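Side-chain contacts in single-strand DNA-binding protein (Agrobacterium tumefaciens, PDB 3BTP), which binds single-stranded DNA without regard to sequence and mediates nuclear uptake of the transferred T-DNA strand: residues S410-E413 and E418-T421; V398-R401 and Y406-P409; Q422-V427 and V431-Q436; Q345-T350 and P459-V464. All coordinates share one frame; numbering follows the deposited sequence.

Overall arrangement
All four contacts lie in one part of the chain, on the same side of its centre. Contact 2 is the hairpin of strands 396-399 and 405-407, and contact 4 spans other strands of the same eight-stranded antiparallel barrel. Their centres are 12 Å apart, and the backbone of Leu399 bonds to that of Ala348 between them. Contacts 1 and 3 share helix 417-427, with centres 7 Å apart. The centre of contact 1 is 8 Å from that of contact 2, where His419 bonds to Leu399. The centre of contact 3 is 18 Å from that of contact 4, yet Leu423 still touches Ala348. None of the four contacts includes a bound ligand.

Contact 1. Residues S410-E413 and E418-T421; sequences SRLE and EHFT
Phe420 lays one face of its ring against the backbone and the inner side-chain carbons of Glu413. Its CG is 3.5 Å from Glu413 CA, and its CD2 is 3.7 Å from Glu413 CB. Glu413 CG also sits over this face, offset toward the rim, as a CH-pi contact. Its modelled approach is too short to be trusted in detail. Phe420 CG is anti to the backbone N (chi1 177°), which extends the ring from its helix to meet Glu413. Leu412 packs beside it: its CG is 4.0 Å from Phe420 CB, and its CD2 is 3.9 Å from Phe420 CA. These two buried residues, Phe420 and Leu412, form the tight part of the contact. Both point toward the opposing segment.

Two consecutive helices, 409-415 and 417-427, are joined through Asp416, and their side chains pack across the turn. At the junction, Asp416 OD1 accepts a hydrogen bond from His419 N, and Ser415 OG bonds to Arg411 O.

The packing thins toward His419, which is partly exposed. One carbon of its ring meets the Leu412 methyls: His419 CD2 is 3.8 Å from Leu412 CD2. The polar end of the imidazole turns to the barrel, where NE2 is hydrogen-bonded to Leu399 O. On the other flank, Glu413 is also partly exposed. The end of its chain is poorly determined, because OE1 is modelled implausibly close to Gly434 O.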
# COMPACT_ATOMS: atom_id res chain seq x y z
N SER A 410 -22.60 14.81 10.25
CA SER A 410 -23.59 15.72 10.93
C SER A 410 -23.40 15.81 12.42
O SER A 410 -23.30 16.90 12.97
CB SER A 410 -25.06 15.45 10.52
OG SER A 410 -25.53 14.19 11.00
N ARG A 411 -23.26 14.68 13.08
CA ARG A 411 -22.90 14.68 14.55
C ARG A 411 -21.67 15.49 14.89
O ARG A 411 -21.66 16.19 15.90
CB ARG A 411 -22.76 13.26 15.06
CG ARG A 411 -22.50 13.16 16.58
CD ARG A 411 -23.55 13.93 17.42
NE ARG A 411 -24.89 13.34 17.26
CZ ARG A 411 -26.01 13.83 17.83
NH1 ARG A 411 -25.96 14.95 18.65
NH2 ARG A 411 -27.18 13.22 17.57
N LEU A 412 -20.64 15.45 14.04
CA LEU A 412 -19.41 16.18 14.32
C LEU A 412 -19.61 17.64 13.98
O LEU A 412 -19.18 18.53 14.72
CB LEU A 412 -18.18 15.62 13.51
CG LEU A 412 -16.88 16.41 13.78
CD1 LEU A 412 -16.47 16.34 15.23
CD2 LEU A 412 -15.68 15.98 12.89
N GLU A 413 -20.21 17.91 12.84
CA GLU A 413 -20.60 19.28 12.55
C GLU A 413 -21.35 19.95 13.72
O GLU A 413 -21.03 21.08 14.13
CB GLU A 413 -21.47 19.33 11.30
CG GLU A 413 -21.28 20.65 10.61
CD GLU A 413 -22.52 21.16 9.94
OE1 GLU A 413 -23.47 20.40 9.62
OE2 GLU A 413 -22.54 22.38 9.72
N GLU A 418 -16.05 23.74 14.54
CA GLU A 418 -14.67 24.14 14.15
C GLU A 418 -13.77 22.98 13.72
O GLU A 418 -13.06 23.08 12.73
CB GLU A 418 -13.96 24.90 15.26
CG GLU A 418 -14.47 26.35 15.42
CD GLU A 418 -14.37 27.15 14.11
OE1 GLU A 418 -13.25 27.16 13.51
OE2 GLU A 418 -15.42 27.72 13.65
N HIS A 419 -13.73 21.92 14.50
CA HIS A 419 -12.96 20.76 14.09
C HIS A 419 -13.58 20.16 12.79
O HIS A 419 -12.86 19.73 11.90
CB HIS A 419 -12.94 19.72 15.21
CG HIS A 419 -12.19 18.49 14.85
ND1 HIS A 419 -10.83 18.50 14.58
CD2 HIS A 419 -12.60 17.22 14.68
CE1 HIS A 419 -10.44 17.28 14.29
NE2 HIS A 419 -11.49 16.48 14.37
N PHE A 420 -14.91 20.08 12.72
CA PHE A 420 -15.57 19.59 11.50
C PHE A 420 -15.07 20.25 10.21
O PHE A 420 -14.79 19.54 9.24
CB PHE A 420 -17.09 19.79 11.58
CG PHE A 420 -17.86 19.37 10.33
CD1 PHE A 420 -18.05 18.01 10.03
CD2 PHE A 420 -18.43 20.34 9.48
CE1 PHE A 420 -18.79 17.61 8.86
CE2 PHE A 420 -19.15 19.97 8.34
CZ PHE A 420 -19.36 18.60 8.03
N THR A 421 -14.97 21.59 10.22
CA THR A 421 -14.59 22.37 9.05
C THR A 421 -13.14 22.16 8.70
O THR A 421 -12.82 22.02 7.54
CB THR A 421 -14.93 23.94 9.17
OG1 THR A 421 -16.32 24.12 9.49
CG2 THR A 421 -14.67 24.68 7.77

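Contact 2. Residues V398-R401 and Y406-P409; sequences VLAR and YMSP
Val398 N donates to Met407 O at 2.8 Å, the shorter of the two backbone bonds that join the strands. The return bond, from Met407 N to Val398 O, is 3.1 Å long. Val398 O also receives a CA-H...O contact from Tyr406 CA at 3.4 Å. Two neighbouring residues thus meet this one carbonyl oxygen.

The pairing is that of an antiparallel beta hairpin, strands 396-399 and 405-407. Val398 and Met407 are a hydrogen-bonded pair, and Leu399 and Tyr406 a non-hydrogen-bonded one. The hairpin is part of the barrel, in which strand 405-407 pairs with 494-497 on its other side.

Leu399 and Tyr406 meet on one face of the sheet. Leu399 CD1 stands over the centre of the tyrosine ring, 3.9 Å from its centroid and only 8° off the normal. This is a CH-pi contact. The ring reaches across to Leu399 and carries its hydroxyl on to Pro347 O, to which it is hydrogen-bonded.

Val398 and Met407 lie on the other face. The methionine chain bends at chi3 (81°), which brings CE back to Ala400 CB at 3.6 Å. Val398 CG2 rests 3.7 Å from Pro409 CA, while Val398 CG1 is 4.3 Å from Pro409 CG. Leu412, Leu423 and Met424 from the two following helices pack on Val398. Ser408 is the N-cap of helix 409-415, and its OG accepts a hydrogen bond from Arg411 N.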
# COMPACT_ATOMS: atom_id res chain seq x y z
N VAL A 398 -16.17 10.22 10.69
CA VAL A 398 -15.14 11.25 10.83
C VAL A 398 -14.63 11.20 12.28
O VAL A 398 -15.39 10.92 13.22
CB VAL A 398 -15.67 12.68 10.40
CG1 VAL A 398 -15.88 12.74 8.85
CG2 VAL A 398 -16.97 12.97 11.11
N LEU A 399 -13.31 11.41 12.43
CA LEU A 399 -12.65 11.37 13.73
C LEU A 399 -12.89 12.67 14.61
O LEU A 399 -12.68 13.76 14.14
CB LEU A 399 -11.16 11.18 13.53
CG LEU A 399 -10.42 10.62 14.73
CD1 LEU A 399 -10.97 9.23 15.19
CD2 LEU A 399 -8.88 10.66 14.41
N ALA A 400 -13.34 12.50 15.87
CA ALA A 400 -13.41 13.56 16.88
C ALA A 400 -12.07 14.25 17.07
O ALA A 400 -11.02 13.69 16.80
CB ALA A 400 -13.85 12.97 18.22
N ARG A 401 -12.12 15.44 17.63
CA ARG A 401 -10.90 16.23 17.91
C ARG A 401 -9.93 15.50 18.83
O ARG A 401 -8.72 15.61 18.65
CB ARG A 401 -11.31 17.53 18.56
CG ARG A 401 -10.19 18.58 18.75
CD ARG A 401 -10.70 19.65 19.73
NE ARG A 401 -11.67 20.51 19.06
CZ ARG A 401 -11.41 21.71 18.56
NH1 ARG A 401 -10.21 22.25 18.64
NH2 ARG A 401 -12.36 22.37 17.92
N TYR A 406 -15.04 7.81 16.39
CA TYR A 406 -15.75 8.08 15.12
C TYR A 406 -17.24 8.34 15.26
O TYR A 406 -17.94 7.71 16.05
CB TYR A 406 -15.58 6.95 14.09
CG TYR A 406 -14.18 6.88 13.49
CD1 TYR A 406 -13.30 5.87 13.88
CD2 TYR A 406 -13.79 7.76 12.44
CE1 TYR A 406 -12.00 5.73 13.28
CE2 TYR A 406 -12.49 7.67 11.80
CZ TYR A 406 -11.61 6.65 12.28
OH TYR A 406 -10.35 6.50 11.77
N MET A 407 -17.70 9.27 14.43
CA MET A 407 -19.10 9.65 14.39
C MET A 407 -19.47 10.06 12.97
O MET A 407 -18.60 10.31 12.14
CB MET A 407 -19.40 10.79 15.41
CG MET A 407 -18.75 12.13 15.14
SD MET A 407 -18.71 13.35 16.46
CE MET A 407 -17.30 12.75 17.40
N SER A 408 -20.75 10.11 12.68
CA SER A 408 -21.21 10.76 11.44
C SER A 408 -20.72 12.20 11.28
O SER A 408 -20.44 12.92 12.24
CB SER A 408 -22.76 10.70 11.29
OG SER A 408 -23.31 11.67 12.17
N PRO A 409 -20.63 12.64 10.04
CA PRO A 409 -20.29 14.05 9.77
C PRO A 409 -21.29 15.09 10.32
O PRO A 409 -20.83 16.14 10.84
CB PRO A 409 -20.23 14.10 8.20
CG PRO A 409 -20.08 12.64 7.80
CD PRO A 409 -20.76 11.83 8.81

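Contact 3. Residues Q422-V427 and V431-Q436; sequences QLMDQV and VSMGRQ
Met424 reaches from helix 417-427 to both Met433 and Val431, and all contact across the pair is apolar. Its terminal methyl, CE, touches the root of the other methionine, at 4.0 Å from Met433 CB. Nearer the backbone, Met424 CB is 4.3 Å from Val431 CG1. The Met424 chain bends at both chi2 and chi3 (each -76°), and this curl carries CE round to Met433. The Met433 chain is extended beyond CG instead, and its sulfur and methyl run on past the meeting point. The two methionines are buried, whereas Val431 is exposed. The fit is modest and rests on few atoms.

The two segments share no hydrogen bond, and each has backbone bonds of its own. In the helix, Gln426 N bonds to Gln422 O and Val427 N to Leu423 O, the usual i to i-4 pattern. Residues 431-434 form a 3-10 turn, in which Gly434 N bonds to Val431 O at 3.1 Å. Arg435 N bonds to Ser432 O in the same i to i-3 manner, at 3.2 Å.

The turn folds back beside the helix just after its end. Met424 also touches Leu429 in the connection. Met433 packs on Trp393 and on Val396 of strand 396-399, while Val431 lies against Phe420, one turn earlier in helix 417-427.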
# COMPACT_ATOMS: atom_id res chain seq x y z
N GLN A 422 -12.27 22.11 9.71
CA GLN A 422 -10.86 21.77 9.49
C GLN A 422 -10.59 20.32 8.95
O GLN A 422 -9.78 20.09 8.02
CB GLN A 422 -10.13 21.99 10.81
CG GLN A 422 -9.80 23.45 11.08
CD GLN A 422 -9.75 23.73 12.57
OE1 GLN A 422 -9.21 22.92 13.34
NE2 GLN A 422 -10.35 24.84 13.00
N LEU A 423 -11.29 19.34 9.54
CA LEU A 423 -11.16 17.95 9.16
C LEU A 423 -11.62 17.78 7.71
O LEU A 423 -10.99 17.09 6.92
CB LEU A 423 -12.02 17.07 10.04
CG LEU A 423 -11.83 15.60 9.79
CD1 LEU A 423 -11.80 14.90 11.17
CD2 LEU A 423 -12.96 15.06 8.82
N MET A 424 -12.74 18.40 7.39
CA MET A 424 -13.35 18.18 6.08
C MET A 424 -12.53 18.86 4.99
O MET A 424 -12.29 18.25 3.98
CB MET A 424 -14.86 18.54 6.08
CG MET A 424 -15.67 17.74 7.14
SD MET A 424 -16.03 16.02 6.70
CE MET A 424 -17.33 16.29 5.53
N ASP A 425 -12.01 20.07 5.22
CA ASP A 425 -11.04 20.72 4.30
C ASP A 425 -9.74 19.91 4.17
O ASP A 425 -9.27 19.69 3.05
CB ASP A 425 -10.84 22.23 4.69
CG ASP A 425 -9.46 22.89 4.17
OD1 ASP A 425 -8.68 22.29 3.36
OD2 ASP A 425 -9.15 24.06 4.61
N GLN A 426 -9.19 19.40 5.27
CA GLN A 426 -7.93 18.67 5.22
C GLN A 426 -8.13 17.39 4.46
O GLN A 426 -7.27 16.97 3.72
CB GLN A 426 -7.44 18.34 6.64
CG GLN A 426 -5.98 17.86 6.76
CD GLN A 426 -5.48 17.80 8.25
OE1 GLN A 426 -6.16 17.20 9.13
NE2 GLN A 426 -4.29 18.41 8.52
N VAL A 427 -9.26 16.73 4.66
CA VAL A 427 -9.44 15.44 4.02
C VAL A 427 -10.00 15.52 2.58
O VAL A 427 -9.94 14.54 1.85
CB VAL A 427 -10.25 14.48 4.95
CG1 VAL A 427 -11.79 14.58 4.68
CG2 VAL A 427 -9.71 13.07 4.78
N VAL A 431 -18.35 20.13 3.04
CA VAL A 431 -19.10 20.43 4.25
C VAL A 431 -20.63 20.19 4.22
O VAL A 431 -21.26 20.03 5.27
CB VAL A 431 -18.74 21.84 4.74
CG1 VAL A 431 -17.24 21.92 5.08
CG2 VAL A 431 -19.19 22.91 3.68
N SER A 432 -21.22 20.10 3.02
CA SER A 432 -22.64 19.67 2.83
C SER A 432 -23.01 18.29 3.46
O SER A 432 -24.15 18.04 3.83
CB SER A 432 -22.93 19.63 1.32
OG SER A 432 -22.50 18.40 0.71
N MET A 433 -22.02 17.39 3.64
CA MET A 433 -22.26 16.09 4.32
C MET A 433 -22.74 16.24 5.77
O MET A 433 -23.41 15.35 6.31
CB MET A 433 -20.97 15.24 4.37
CG MET A 433 -20.47 14.76 3.03
SD MET A 433 -19.41 13.30 3.18
CE MET A 433 -19.25 12.77 1.48
N GLY A 434 -22.39 17.35 6.39
CA GLY A 434 -22.79 17.58 7.74
C GLY A 434 -24.18 18.18 7.95
O GLY A 434 -24.52 18.50 9.09
N ARG A 435 -24.97 18.35 6.88
CA ARG A 435 -26.39 18.76 6.99
C ARG A 435 -27.29 17.68 6.43
O ARG A 435 -28.35 17.99 5.94
CB ARG A 435 -26.69 20.11 6.32
CG ARG A 435 -26.23 20.24 4.88
CD ARG A 435 -27.09 21.25 4.02
NE ARG A 435 -26.43 21.57 2.73
CZ ARG A 435 -26.66 20.94 1.58
NH1 ARG A 435 -27.52 19.91 1.52
NH2 ARG A 435 -26.02 21.34 0.47
N GLN A 436 -26.86 16.42 6.51
CA GLN A 436 -27.63 15.29 5.98
C GLN A 436 -27.98 14.32 7.10
O GLN A 436 -27.16 14.09 7.98
CB GLN A 436 -26.79 14.53 4.94
CG GLN A 436 -26.11 15.38 3.88
CD GLN A 436 -27.02 15.65 2.71
OE1 GLN A 436 -28.24 15.47 2.82
NE2 GLN A 436 -26.44 16.04 1.57

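Contact 4. Residues Q345-T350 and P459-V464; sequences QFPAAT and PNLREV
Leu461 and Thr350 point their side chains toward each other from two strands of the barrel, and the two side chains meet at a slant. Leu461 sends its two methyls to different partners. Leu461 CD2 lies on the hydroxyl side of Thr350, 3.2 Å from OG1 and 4.0 Å from CG2 of that residue. The other methyl, CD1, lies toward Pro347 and is 4.5 Å from CD of that ring. Leu461 CG is anti to the carbonyl carbon (chi1 -61°), and this directs the branched end across to the other segment.

Thr350 presents its hydroxyl to a methyl group, so the closest approach is polar against apolar and forms no bond. OG1 is buried here and has no hydrogen-bonding partner in the model. Thr350 chi1 (-105°) and Leu461 chi2 (-27°) are both unusual, so the placing of OG1 and of CD2 is uncertain, and so is their short approach. Pro347 adds the edge of the contact. Its side chain points toward Leu461, but the approach is looser than that of Thr350.

The backbones are not paired with each other. Leu461 is backbone-bonded to His368, and Thr350 to Gln397 on strand 396-399. Ile454 and Ala456 of the next strand also pack on Leu461. On this segment Pro459 rests against an apolar side chain of another protein's chain. Strands 349-352 and 460-462 belong to a closed antiparallel barrel and are one strand apart. Their side chains meet on the same face over strand 367-370, where His368 touches both Thr350 and Leu461.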
# COMPACT_ATOMS: atom_id res chain seq x y z
N GLN A 345 -3.35 9.43 14.65
CA GLN A 345 -3.17 8.15 13.97
C GLN A 345 -4.31 7.20 13.57
O GLN A 345 -4.09 6.42 12.68
CB GLN A 345 -1.82 7.41 14.26
CG GLN A 345 -1.38 7.01 15.66
CD GLN A 345 -0.01 6.20 15.51
OE1 GLN A 345 -0.05 4.96 15.29
NE2 GLN A 345 1.17 6.91 15.57
N PHE A 346 -5.52 7.28 14.11
CA PHE A 346 -6.62 6.78 13.30
C PHE A 346 -6.77 7.61 11.98
O PHE A 346 -6.45 8.79 11.96
CB PHE A 346 -7.93 6.74 14.06
CG PHE A 346 -7.99 5.68 15.19
CD1 PHE A 346 -8.38 6.05 16.48
CD2 PHE A 346 -7.66 4.34 14.95
CE1 PHE A 346 -8.47 5.10 17.48
CE2 PHE A 346 -7.72 3.37 15.98
CZ PHE A 346 -8.14 3.75 17.22
N PRO A 347 -7.22 7.00 10.87
CA PRO A 347 -7.58 7.93 9.73
C PRO A 347 -8.63 9.03 10.11
O PRO A 347 -9.54 8.74 10.90
CB PRO A 347 -8.14 7.00 8.61
CG PRO A 347 -7.78 5.61 9.03
CD PRO A 347 -7.40 5.59 10.53
N ALA A 348 -8.49 10.23 9.53
CA ALA A 348 -9.34 11.38 9.77
C ALA A 348 -10.82 11.19 9.40
O ALA A 348 -11.74 11.68 10.09
CB ALA A 348 -8.76 12.61 9.09
N ALA A 349 -11.03 10.45 8.30
CA ALA A 349 -12.34 10.13 7.81
C ALA A 349 -12.21 8.76 7.13
O ALA A 349 -11.16 8.48 6.56
CB ALA A 349 -12.80 11.20 6.84
N THR A 350 -13.29 7.99 7.10
CA THR A 350 -13.32 6.65 6.60
C THR A 350 -14.65 6.49 5.78
O THR A 350 -15.65 7.17 6.07
CB THR A 350 -13.21 5.76 7.91
OG1 THR A 350 -11.86 5.16 8.06
CG2 THR A 350 -14.28 4.84 8.12
N PRO A 459 -4.64 1.75 6.24
CA PRO A 459 -5.63 2.78 5.96
C PRO A 459 -7.05 2.24 5.81
O PRO A 459 -7.84 2.78 5.03
CB PRO A 459 -5.08 3.47 4.71
CG PRO A 459 -4.25 2.50 4.06
CD PRO A 459 -3.86 1.40 5.05
N ASN A 460 -7.38 1.20 6.58
CA ASN A 460 -8.72 0.74 6.66
C ASN A 460 -9.01 0.08 8.06
O ASN A 460 -8.08 -0.34 8.76
CB ASN A 460 -9.10 -0.10 5.43
CG ASN A 460 -8.52 -1.54 5.42
OD1 ASN A 460 -7.68 -1.95 6.24
ND2 ASN A 460 -9.03 -2.32 4.49
N LEU A 461 -10.29 0.08 8.46
CA LEU A 461 -10.76 -0.57 9.66
C LEU A 461 -11.50 -1.79 9.21
O LEU A 461 -12.32 -1.72 8.33
CB LEU A 461 -11.67 0.35 10.45
CG LEU A 461 -11.20 1.74 11.04
CD1 LEU A 461 -9.74 1.88 11.35
CD2 LEU A 461 -11.52 2.82 10.21
N ARG A 462 -11.23 -2.91 9.90
CA ARG A 462 -11.80 -4.21 9.61
C ARG A 462 -12.54 -4.79 10.82
O ARG A 462 -12.24 -4.50 11.97
CB ARG A 462 -10.69 -5.15 9.15
CG ARG A 462 -9.85 -4.65 7.97
CD ARG A 462 -10.57 -4.50 6.61
NE ARG A 462 -11.40 -5.67 6.19
CZ ARG A 462 -10.90 -6.72 5.50
NH1 ARG A 462 -9.65 -6.76 5.17
NH2 ARG A 462 -11.65 -7.74 5.15
N GLU A 463 -13.56 -5.58 10.55
CA GLU A 463 -14.22 -6.42 11.51
C GLU A 463 -13.27 -7.49 12.02
O GLU A 463 -12.37 -7.95 11.32
CB GLU A 463 -15.47 -7.06 10.86
CG GLU A 463 -16.56 -6.07 10.55
CD GLU A 463 -17.95 -6.72 10.41
OE1 GLU A 463 -18.14 -7.78 11.10
OE2 GLU A 463 -18.85 -6.15 9.65
N VAL A 464 -13.47 -7.89 13.26
CA VAL A 464 -12.54 -8.87 13.87
C VAL A 464 -12.41 -10.21 13.06
O VAL A 464 -11.28 -10.67 12.81
CB VAL A 464 -12.91 -9.16 15.33
CG1 VAL A 464 -12.03 -10.25 15.89
CG2 VAL A 464 -12.86 -7.89 16.18